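Local coordinates for glutathione reductase (PDB 3O0H), which probably reduces glutathione disulfide to glutathione with NADPH, passing the electrons through bound FAD and a redox-active disulfide, at residues Ser405-Gly417 with Gly424-Ala436. Numbering follows the deposited sequence.
Sequences SPEKMFMKLVVDG and GAHVLGENAGEIA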
loop_
_atom_site.group_PDB
_atom_site.type_symbol
_atom_site.label_atom_id
_atom_site.label_comp_id
_atom_site.label_asym_id
_atom_site.label_seq_id
_atom_site.Cartn_x
_atom_site.Cartn_y
_atom_site.Cartn_z
ATOM N N SER B 405 18.489 3.023 7.452
ATOM C CA SER B 405 18.170 1.632 7.189
ATOM C C SER B 405 18.690 1.256 5.793
ATOM O O SER B 405 18.609 2.060 4.866
ATOM C CB SER B 405 16.653 1.428 7.252
ATOM O OG SER B 405 16.251 0.231 6.597
ATOM N N PRO B 406 19.178 0.019 5.632
ATOM C CA PRO B 406 19.596 -0.467 4.306
ATOM C C PRO B 406 18.440 -0.884 3.372
ATOM O O PRO B 406 18.677 -1.269 2.238
ATOM C CB PRO B 406 20.464 -1.688 4.646
ATOM C CG PRO B 406 19.936 -2.185 5.951
ATOM C CD PRO B 406 19.407 -0.984 6.693
ATOM N N GLU B 407 17.203 -0.788 3.837
ATOM C CA GLU B 407 16.083 -1.298 3.076
ATOM C C GLU B 407 15.797 -0.394 1.886
ATOM O O GLU B 407 15.703 0.845 2.023
ATOM C CB GLU B 407 14.857 -1.442 3.968
ATOM C CG GLU B 407 15.026 -2.432 5.133
ATOM C CD GLU B 407 13.782 -2.496 6.020
ATOM O OE1 GLU B 407 12.683 -2.114 5.538
ATOM O OE2 GLU B 407 13.895 -2.933 7.176
ATOM N N LYS B 408 15.712 -1.037 0.725
ATOM C CA LYS B 408 15.347 -0.419 -0.552
ATOM C C LYS B 408 13.923 -0.790 -0.928
ATOM O O LYS B 408 13.288 -1.645 -0.274
ATOM C CB LYS B 408 16.254 -0.927 -1.681
ATOM C CG LYS B 408 17.757 -0.836 -1.423
ATOM C CD LYS B 408 18.259 0.603 -1.505
ATOM C CE LYS B 408 19.791 0.639 -1.579
ATOM N NZ LYS B 408 20.292 1.965 -1.151
ATOM N N MET B 409 13.427 -0.139 -1.979
ATOM C CA MET B 409 12.197 -0.532 -2.641
ATOM C C MET B 409 12.614 -0.832 -4.066
ATOM O O MET B 409 13.377 -0.058 -4.679
ATOM C CB MET B 409 11.161 0.593 -2.663
ATOM C CG MET B 409 9.892 0.279 -3.551
ATOM S SD MET B 409 8.726 -0.908 -2.849
ATOM C CE MET B 409 9.046 -0.518 -1.155
ATOM N N PHE B 410 12.130 -1.951 -4.567
ATOM C CA PHE B 410 12.371 -2.368 -5.945
ATOM C C PHE B 410 11.043 -2.446 -6.694
ATOM O O PHE B 410 10.096 -3.044 -6.196
ATOM C CB PHE B 410 13.035 -3.722 -5.921
ATOM C CG PHE B 410 13.022 -4.392 -7.232
ATOM C CD1 PHE B 410 13.973 -4.057 -8.190
ATOM C CD2 PHE B 410 12.030 -5.330 -7.540
ATOM C CE1 PHE B 410 13.975 -4.640 -9.418
ATOM C CE2 PHE B 410 12.025 -5.958 -8.796
ATOM C CZ PHE B 410 12.987 -5.593 -9.734
ATOM N N MET B 411 10.943 -1.831 -7.864
ATOM C CA MET B 411 9.720 -1.919 -8.679
ATOM C C MET B 411 10.149 -2.151 -10.127
ATOM O O MET B 411 11.084 -1.488 -10.634
ATOM C CB MET B 411 8.896 -0.638 -8.609
ATOM C CG MET B 411 8.257 -0.376 -7.247
ATOM S SD MET B 411 7.581 1.323 -7.059
ATOM C CE MET B 411 6.741 1.180 -5.483
ATOM N N LYS B 412 9.501 -3.092 -10.796
ATOM C CA LYS B 412 9.835 -3.335 -12.196
ATOM C C LYS B 412 8.563 -3.581 -13.006
ATOM O O LYS B 412 7.711 -4.346 -12.606
ATOM C CB LYS B 412 10.831 -4.477 -12.309
ATOM C CG LYS B 412 11.229 -4.797 -13.722
ATOM C CD LYS B 412 12.419 -5.729 -13.807
ATOM C CE LYS B 412 12.037 -7.175 -13.576
ATOM N NZ LYS B 412 13.184 -8.133 -13.521
ATOM N N LEU B 413 8.405 -2.868 -14.121
ATOM C CA LEU B 413 7.311 -3.151 -15.044
ATOM C C LEU B 413 7.882 -3.774 -16.317
ATOM O O LEU B 413 8.887 -3.349 -16.834
ATOM C CB LEU B 413 6.551 -1.878 -15.335
ATOM C CG LEU B 413 5.901 -1.168 -14.154
ATOM C CD1 LEU B 413 5.277 0.157 -14.580
ATOM C CD2 LEU B 413 4.891 -2.072 -13.497
ATOM N N VAL B 414 7.217 -4.810 -16.802
ATOM C CA VAL B 414 7.658 -5.558 -17.938
ATOM C C VAL B 414 6.617 -5.273 -19.020
ATOM O O VAL B 414 5.426 -5.503 -18.841
ATOM C CB VAL B 414 7.748 -7.038 -17.642
ATOM C CG1 VAL B 414 8.175 -7.773 -18.923
ATOM C CG2 VAL B 414 8.750 -7.347 -16.513
ATOM N N VAL B 415 7.065 -4.756 -20.138
ATOM C CA VAL B 415 6.113 -4.186 -21.116
ATOM C C VAL B 415 6.284 -4.840 -22.495
ATOM O O VAL B 415 7.404 -5.048 -22.939
ATOM C CB VAL B 415 6.276 -2.639 -21.143
ATOM C CG1 VAL B 415 5.412 -2.003 -22.244
ATOM C CG2 VAL B 415 5.938 -2.054 -19.738
ATOM N N ASP B 416 5.173 -5.168 -23.156
ATOM C CA ASP B 416 5.221 -5.665 -24.521
ATOM C C ASP B 416 5.366 -4.420 -25.377
ATOM O O ASP B 416 4.466 -3.606 -25.451
ATOM C CB ASP B 416 3.949 -6.472 -24.833
ATOM C CG ASP B 416 3.810 -6.844 -26.326
ATOM O OD1 ASP B 416 4.687 -6.496 -27.123
ATOM O OD2 ASP B 416 2.788 -7.473 -26.663
ATOM N N GLY B 417 6.519 -4.268 -25.999
ATOM C CA GLY B 417 6.832 -3.097 -26.848
ATOM C C GLY B 417 5.941 -2.861 -28.061
ATOM O O GLY B 417 5.831 -1.744 -28.535
ATOM N N GLY B 424 3.808 -7.642 -17.017
ATOM C CA GLY B 424 4.314 -8.138 -15.734
ATOM C C GLY B 424 4.670 -6.972 -14.810
ATOM O O GLY B 424 5.060 -5.905 -15.285
ATOM N N ALA B 425 4.546 -7.187 -13.499
ATOM C CA ALA B 425 4.900 -6.177 -12.515
ATOM C C ALA B 425 5.373 -6.908 -11.250
ATOM O O ALA B 425 4.703 -7.842 -10.765
ATOM C CB ALA B 425 3.687 -5.239 -12.186
ATOM N N HIS B 426 6.504 -6.433 -10.725
ATOM C CA HIS B 426 7.271 -7.094 -9.666
ATOM C C HIS B 426 7.771 -6.071 -8.666
ATOM O O HIS B 426 8.330 -5.055 -9.057
ATOM C CB HIS B 426 8.434 -7.867 -10.290
ATOM C CG HIS B 426 8.006 -8.676 -11.461
ATOM N ND1 HIS B 426 7.227 -9.809 -11.333
ATOM C CD2 HIS B 426 8.145 -8.456 -12.793
ATOM C CE1 HIS B 426 6.942 -10.268 -12.538
ATOM N NE2 HIS B 426 7.511 -9.481 -13.441
ATOM N N VAL B 427 7.555 -6.332 -7.376
ATOM C CA VAL B 427 7.782 -5.352 -6.336
ATOM C C VAL B 427 8.440 -6.082 -5.174
ATOM O O VAL B 427 8.033 -7.195 -4.810
ATOM C CB VAL B 427 6.479 -4.694 -5.871
ATOM C CG1 VAL B 427 6.707 -3.604 -4.783
ATOM C CG2 VAL B 427 5.672 -4.088 -7.022
ATOM N N LEU B 428 9.449 -5.456 -4.602
ATOM C CA LEU B 428 10.080 -5.955 -3.398
ATOM C C LEU B 428 10.347 -4.793 -2.483
ATOM O O LEU B 428 10.939 -3.817 -2.918
ATOM C CB LEU B 428 11.351 -6.716 -3.742
ATOM C CG LEU B 428 12.202 -7.089 -2.524
ATOM C CD1 LEU B 428 12.859 -8.411 -2.796
ATOM C CD2 LEU B 428 13.215 -6.010 -2.168
ATOM N N GLY B 429 9.969 -4.929 -1.206
ATOM C CA GLY B 429 10.093 -3.906 -0.213
ATOM C C GLY B 429 8.774 -3.752 0.540
ATOM O O GLY B 429 7.848 -4.583 0.451
ATOM N N GLU B 430 8.691 -2.666 1.269
ATOM C CA GLU B 430 7.606 -2.466 2.231
ATOM C C GLU B 430 6.201 -2.503 1.550
ATOM O O GLU B 430 5.956 -1.797 0.559
ATOM C CB GLU B 430 7.888 -1.142 2.984
ATOM C CG GLU B 430 6.733 -0.575 3.763
ATOM C CD GLU B 430 7.165 0.566 4.650
ATOM O OE1 GLU B 430 8.366 0.579 5.051
ATOM O OE2 GLU B 430 6.307 1.451 4.916
ATOM N N ASN B 431 5.312 -3.363 2.068
ATOM C CA ASN B 431 3.949 -3.520 1.563
ATOM C C ASN B 431 3.871 -3.948 0.102
ATOM O O ASN B 431 2.861 -3.738 -0.549
ATOM C CB ASN B 431 3.143 -2.224 1.805
ATOM C CG ASN B 431 3.023 -1.907 3.267
ATOM O OD1 ASN B 431 3.232 -0.783 3.671
ATOM N ND2 ASN B 431 2.704 -2.907 4.075
ATOM N N ALA B 432 4.897 -4.655 -0.369
ATOM C CA ALA B 432 4.976 -5.089 -1.758
ATOM C C ALA B 432 3.715 -5.887 -2.176
ATOM O O ALA B 432 3.252 -5.743 -3.282
ATOM C CB ALA B 432 6.248 -5.926 -1.988
ATOM N N GLY B 433 3.170 -6.700 -1.279
ATOM C CA GLY B 433 1.924 -7.409 -1.559
ATOM C C GLY B 433 0.723 -6.512 -1.822
ATOM O O GLY B 433 -0.067 -6.781 -2.754
ATOM N N GLU B 434 0.521 -5.517 -0.958
ATOM C CA GLU B 434 -0.529 -4.506 -1.161
ATOM C C GLU B 434 -0.345 -3.823 -2.513
ATOM O O GLU B 434 -1.288 -3.696 -3.323
ATOM C CB GLU B 434 -0.504 -3.441 -0.067
ATOM C CG GLU B 434 -0.693 -3.898 1.340
ATOM C CD GLU B 434 -2.107 -4.397 1.606
ATOM O OE1 GLU B 434 -2.982 -4.141 0.748
ATOM O OE2 GLU B 434 -2.315 -5.025 2.677
ATOM N N ILE B 435 0.879 -3.402 -2.785
ATOM C CA ILE B 435 1.150 -2.681 -4.021
ATOM C C ILE B 435 0.878 -3.528 -5.242
ATOM O O ILE B 435 0.258 -3.066 -6.199
ATOM C CB ILE B 435 2.594 -2.154 -4.060
ATOM C CG1 ILE B 435 2.771 -1.081 -2.988
ATOM C CG2 ILE B 435 2.953 -1.674 -5.470
ATOM C CD1 ILE B 435 4.263 -0.713 -2.701
ATOM N N ALA B 436 1.335 -4.768 -5.219
ATOM C CA ALA B 436 1.121 -5.663 -6.343
ATOM C C ALA B 436 -0.367 -5.984 -6.557
ATOM O O ALA B 436 -0.854 -6.013 -7.723
ATOM C CB ALA B 436 1.962 -6.947 -6.160
HETATM O O HOH W 1 11.256 -1.186 1.474
#
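An antiparallel beta hairpin in the dimerisation domain pairs strand 409-416 with strand 422-428, through Phe410 with Leu428, Lys412 with His426 and Val414 with Gly424. Each of these hydrogen-bonded pairs makes two backbone bonds. Phe410 N to Leu428 O is the shortest, at 2.8 Å, and nearly straight at 166°. Met411 with Val427 and Leu413 with Ala425 are the non-hydrogen-bonded pairs between them. The hairpin lies inside the antiparallel sheet of the domain, flanked by strands 371-375 and 387-395.

One face carries Phe410, Lys412, Val414, His426 and Leu428. Phe410 and Leu428 meet CB to CB at 4.1 Å, and helix 232-245 packs on both. With CG anti to the backbone N (chi1 166°), the Phe410 ring presents its edge to Leu428 N. Val414 CG2 sits at the edge of the His426 imidazole, 3.9 Å from His426 CD2. Both ring nitrogens are engaged, ND1 by Thr373 and NE2 by the carbonyl of Leu376, which should fix the ring's rotation. Lys412 reaches past His426 to salt bridges with Glu378, Asp231 and Asp233.

The other face carries Met411, Leu413, Ala425 and Val427. Leu413 CD2 touches Ala425 CB at 3.6 Å. Helix 432-444 packs against this face, where Ile435 CD1 meets Met411 CE at 4.2 Å, the two side chains crossing nearly at right angles. Ile435 also packs on Leu438 of the second subunit. Met409, bent at chi2 (74°), lays SD 3.9 Å from Val427 CG1. Beyond the strand end, one water donates to Lys408 O at 2.7 Å and accepts from Glu430 N at 3.0 Å.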